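Local coordinates for protein tapirin (Caldicellulosiruptor hydrothermalis, PDB 6N2C) that probably binds cellulose through its C-terminal beta-helix domain, helping the thermophilic bacterium adhere to plant biomass, and carries a zinc ion, at residues T204-L215 / A229-I240. Numbering follows the deposited sequence. Where two conformers were deposited one is given.
Sequences TRNMYSSSDITL and ADNIIVKNGSFI
N206 and N231 lie side by side in successive coils of a parallel beta-helix, and ND2 of N231 donates to OD1 of N206 at 2.8 Å. The bond keeps to the amide plane of N231 but reaches OD1 from above its carbonyl plane, the amides being 40° apart. Asparagine suits this stack because it donates and accepts: OD1 of N231 continues the chain to N251, ND2 of N206 to T185. At the corner beside them NE of R205 makes a long salt bridge to OD2 of D230 (3.5 Å).

On the inward face, where I232 and M207 pack, I213 sends CD1 to CG2 of V234 (3.6 Å) and lays CG2 obliquely against the F239 ring. CG of F239, anti to its backbone N (chi1 -172°), turns the ring's far end to CD1 of L215. On the other face Y208 crosses K235 obliquely, its OH 3.4 Å from CB of K235.

At the turn the register slips by one residue. OD1 of D212 takes the backbone N-H of S238 almost straight (172°), and in one conformer ND2 of N236 donates to OG of S210. G237, lacking a side chain, fits beside S211 and D212.

Backbone hydrogen bonds join parallel strands 206-209 and 231-234, likewise 213-214 and 239-240. Strands 186-190 and 252-255 flank the first pair; I227, from a third side of the coil, packs on M207, I232 and F239.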
loop_
_atom_site.group_PDB
_atom_site.type_symbol
_atom_site.label_atom_id
_atom_site.label_comp_id
_atom_site.label_asym_id
_atom_site.label_seq_id
_atom_site.Cartn_x
_atom_site.Cartn_y
_atom_site.Cartn_z
ATOM N N THR A 204 1.394 2.384 15.978
ATOM C CA THR A 204 0.306 3.356 15.939
ATOM C C THR A 204 -1.002 2.752 15.663
ATOM O O THR A 204 -1.134 1.559 15.305
ATOM C CB THR A 204 0.644 4.502 14.987
ATOM O OG1 THR A 204 -0.272 5.615 15.225
ATOM C CG2 THR A 204 0.428 4.043 13.539
ATOM N N ARG A 205 -2.062 3.555 15.809
ATOM C CA ARG A 205 -3.363 3.155 15.331
ATOM C C ARG A 205 -3.461 3.712 13.942
ATOM O O ARG A 205 -3.067 2.987 12.979
ATOM C CB ARG A 205 -4.548 3.618 16.205
ATOM C CG ARG A 205 -4.681 2.932 17.510
ATOM C CD ARG A 205 -6.034 3.302 18.099
ATOM N NE ARG A 205 -7.198 2.836 17.320
ATOM C CZ ARG A 205 -8.449 2.876 17.773
ATOM N NH1 ARG A 205 -8.747 3.424 18.964
ATOM N NH2 ARG A 205 -9.432 2.434 17.001
ATOM N N ASN A 206 -3.839 4.988 13.800
ATOM C CA ASN A 206 -3.909 5.611 12.455
ATOM C C ASN A 206 -2.846 6.618 12.178
ATOM O O ASN A 206 -2.389 7.300 13.091
ATOM C CB ASN A 206 -5.318 6.108 12.244
ATOM C CG ASN A 206 -6.322 4.958 12.325
ATOM O OD1 ASN A 206 -6.070 3.875 11.776
ATOM N ND2 ASN A 206 -7.488 5.149 13.024
ATOM N N MET A 207 -2.463 6.782 10.873
ATOM C CA MET A 207 -1.453 7.749 10.504
ATOM C C MET A 207 -1.875 8.375 9.193
ATOM O O MET A 207 -2.469 7.688 8.343
ATOM C CB MET A 207 -0.070 7.032 10.298
ATOM C CG MET A 207 0.988 7.918 9.673
ATOM S SD MET A 207 2.705 7.169 9.644
ATOM C CE MET A 207 2.199 5.582 10.341
ATOM N N TYR A 208 -1.811 9.704 9.145
ATOM C CA TYR A 208 -2.164 10.437 7.973
ATOM C C TYR A 208 -1.040 11.380 7.568
ATOM O O TYR A 208 -0.406 12.071 8.391
ATOM C CB TYR A 208 -3.433 11.313 8.206
ATOM C CG TYR A 208 -3.785 12.298 7.096
ATOM C CD1 TYR A 208 -3.229 13.593 7.009
ATOM C CD2 TYR A 208 -4.726 11.995 6.180
ATOM C CE1 TYR A 208 -3.531 14.409 5.945
ATOM C CE2 TYR A 208 -5.052 12.821 5.138
ATOM C CZ TYR A 208 -4.459 14.062 5.060
ATOM O OH TYR A 208 -4.798 14.930 4.033
ATOM N N SER A 209 -0.808 11.485 6.245
ATOM C CA SER A 209 0.037 12.542 5.729
ATOM C C SER A 209 -0.593 13.042 4.471
ATOM O O SER A 209 -1.239 12.279 3.733
ATOM C CB SER A 209 1.421 11.937 5.425
ATOM O OG SER A 209 2.370 12.941 5.193
ATOM N N SER A 210 -0.390 14.324 4.134
ATOM C CA SER A 210 -0.915 14.815 2.898
ATOM C C SER A 210 0.136 14.526 1.784
ATOM O O SER A 210 -0.200 13.929 0.752
ATOM C CB SER A 210 -1.200 16.343 3.010
ATOM O OG SER A 210 -1.623 16.821 1.708
ATOM N N SER A 211 1.387 14.952 2.004
ATOM C CA SER A 211 2.421 14.673 1.060
ATOM C C SER A 211 3.172 13.426 1.482
ATOM O O SER A 211 2.679 12.657 2.334
ATOM C CB SER A 211 3.280 15.960 0.843
ATOM O OG SER A 211 4.323 15.681 -0.110
ATOM N N ASP A 212 4.327 13.161 0.903
ATOM C CA ASP A 212 4.935 11.848 1.009
ATOM C C ASP A 212 5.278 11.437 2.440
ATOM O O ASP A 212 5.698 12.252 3.278
ATOM C CB ASP A 212 6.261 11.798 0.282
ATOM C CG ASP A 212 6.141 12.024 -1.210
ATOM O OD1 ASP A 212 5.130 11.732 -1.829
ATOM O OD2 ASP A 212 7.095 12.622 -1.772
ATOM N N ILE A 213 5.168 10.168 2.699
ATOM C CA ILE A 213 5.772 9.584 3.897
ATOM C C ILE A 213 7.048 8.885 3.446
ATOM O O ILE A 213 6.976 8.037 2.536
ATOM C CB ILE A 213 4.871 8.591 4.579
ATOM C CG1 ILE A 213 3.589 9.271 5.029
ATOM C CG2 ILE A 213 5.637 7.927 5.702
ATOM C CD1 ILE A 213 2.593 8.349 5.740
ATOM N N THR A 214 8.195 9.275 3.981
ATOM C CA THR A 214 9.471 8.687 3.573
ATOM C C THR A 214 10.157 7.940 4.719
ATOM O O THR A 214 10.454 8.526 5.778
ATOM C CB THR A 214 10.418 9.790 3.054
ATOM O OG1 THR A 214 9.806 10.461 1.927
ATOM C CG2 THR A 214 11.696 9.158 2.559
ATOM N N LEU A 215 10.428 6.648 4.514
ATOM C CA LEU A 215 11.256 5.886 5.369
ATOM C C LEU A 215 12.730 5.913 4.876
ATOM O O LEU A 215 13.016 6.120 3.672
ATOM C CB LEU A 215 10.848 4.434 5.414
ATOM C CG LEU A 215 9.481 4.176 6.032
ATOM C CD1 LEU A 215 9.243 2.680 5.922
ATOM C CD2 LEU A 215 9.511 4.503 7.512
ATOM N N ALA A 229 0.554 -0.404 12.087
ATOM C CA ALA A 229 -0.595 0.546 12.082
ATOM C C ALA A 229 -1.862 -0.148 11.773
ATOM O O ALA A 229 -1.884 -1.137 11.077
ATOM C CB ALA A 229 -0.319 1.596 11.021
ATOM N N ASP A 230 -3.010 0.427 12.178
ATOM C CA ASP A 230 -4.279 0.009 11.654
ATOM C C ASP A 230 -4.521 0.529 10.252
ATOM O O ASP A 230 -5.005 -0.181 9.362
ATOM C CB ASP A 230 -5.444 0.623 12.510
ATOM C CG ASP A 230 -5.514 0.098 13.946
ATOM O OD1 ASP A 230 -4.883 -0.901 14.246
ATOM O OD2 ASP A 230 -6.343 0.667 14.690
ATOM N N ASN A 231 -4.216 1.812 10.043
ATOM C CA ASN A 231 -4.471 2.471 8.765
ATOM C C ASN A 231 -3.374 3.477 8.503
ATOM O O ASN A 231 -2.904 4.136 9.467
ATOM C CB ASN A 231 -5.831 3.217 8.644
ATOM C CG ASN A 231 -7.043 2.303 8.867
ATOM O OD1 ASN A 231 -7.433 1.568 7.980
ATOM N ND2 ASN A 231 -7.600 2.325 10.086
ATOM N N ILE A 232 -2.946 3.577 7.212
ATOM C CA ILE A 232 -2.032 4.601 6.766
ATOM C C ILE A 232 -2.580 5.234 5.550
ATOM O O ILE A 232 -2.925 4.550 4.586
ATOM C CB ILE A 232 -0.600 4.022 6.463
ATOM C CG1 ILE A 232 -0.007 3.291 7.659
ATOM C CG2 ILE A 232 0.305 5.118 5.901
ATOM C CD1 ILE A 232 1.406 2.718 7.424
ATOM N N ILE A 233 -2.717 6.583 5.571
ATOM C CA ILE A 233 -3.318 7.308 4.487
ATOM C C ILE A 233 -2.402 8.417 4.061
ATOM O O ILE A 233 -2.058 9.236 4.846
ATOM C CB ILE A 233 -4.720 7.912 4.882
ATOM C CG1 ILE A 233 -5.657 6.764 5.317
ATOM C CG2 ILE A 233 -5.261 8.834 3.765
ATOM C CD1 ILE A 233 -6.955 7.245 5.946
ATOM N N VAL A 234 -2.067 8.407 2.792
ATOM C CA VAL A 234 -1.202 9.461 2.163
ATOM C C VAL A 234 -2.055 10.079 1.109
ATOM O O VAL A 234 -2.216 9.589 -0.023
ATOM C CB VAL A 234 0.089 8.885 1.567
ATOM C CG1 VAL A 234 1.014 10.046 1.198
ATOM C CG2 VAL A 234 0.813 8.038 2.616
ATOM N N LYS A 235 -2.719 11.143 1.479
ATOM C CA LYS A 235 -3.829 11.620 0.671
ATOM C C LYS A 235 -3.362 12.250 -0.692
ATOM O O LYS A 235 -4.086 12.128 -1.669
ATOM C CB LYS A 235 -4.535 12.728 1.471
ATOM C CG LYS A 235 -5.533 13.477 0.704
ATOM C CD LYS A 235 -6.939 13.051 0.905
ATOM C CE LYS A 235 -7.821 13.982 0.062
ATOM N NZ LYS A 235 -9.256 13.943 0.272
ATOM N N ASN A 236 -2.242 12.969 -0.698
ATOM C CA ASN A 236 -1.737 13.672 -1.872
ATOM C C ASN A 236 -0.253 13.341 -2.120
ATOM O O ASN A 236 0.524 14.194 -2.551
ATOM C CB ASN A 236 -1.930 15.201 -1.680
ATOM C CG ASN A 236 -3.368 15.574 -1.450
ATOM O OD1 ASN A 236 -4.200 15.402 -2.333
ATOM N ND2 ASN A 236 -3.673 16.134 -0.275
ATOM N N GLY A 237 0.149 12.116 -1.833
ATOM C CA GLY A 237 1.543 11.761 -1.939
ATOM C C GLY A 237 1.799 10.294 -2.073
ATOM O O GLY A 237 0.841 9.506 -2.230
ATOM N N SER A 238 3.058 9.892 -1.956
ATOM C CA SER A 238 3.434 8.470 -2.011
ATOM C C SER A 238 3.875 7.976 -0.678
ATOM O O SER A 238 4.019 8.760 0.283
ATOM C CB SER A 238 4.556 8.195 -3.024
ATOM O OG SER A 238 4.208 8.663 -4.281
ATOM N N PHE A 239 4.111 6.673 -0.606
ATOM C CA PHE A 239 4.785 6.045 0.521
ATOM C C PHE A 239 6.106 5.488 -0.018
ATOM O O PHE A 239 6.097 4.749 -1.021
ATOM C CB PHE A 239 3.930 4.959 1.125
ATOM C CG PHE A 239 4.497 4.404 2.395
ATOM C CD1 PHE A 239 5.530 3.447 2.384
ATOM C CD2 PHE A 239 4.053 4.856 3.635
ATOM C CE1 PHE A 239 6.095 2.986 3.595
ATOM C CE2 PHE A 239 4.595 4.365 4.809
ATOM C CZ PHE A 239 5.602 3.448 4.792
ATOM N N ILE A 240 7.217 5.905 0.575
ATOM C CA ILE A 240 8.545 5.588 0.033
ATOM C C ILE A 240 9.276 4.746 1.046
ATOM O O ILE A 240 9.526 5.210 2.192
ATOM C CB ILE A 240 9.323 6.903 -0.261
ATOM C CG1 ILE A 240 8.525 7.670 -1.344
ATOM C CG2 ILE A 240 10.748 6.566 -0.652
ATOM C CD1 ILE A 240 8.970 9.077 -1.626
HETATM O O HOH W 1 -8.631 2.464 13.579
#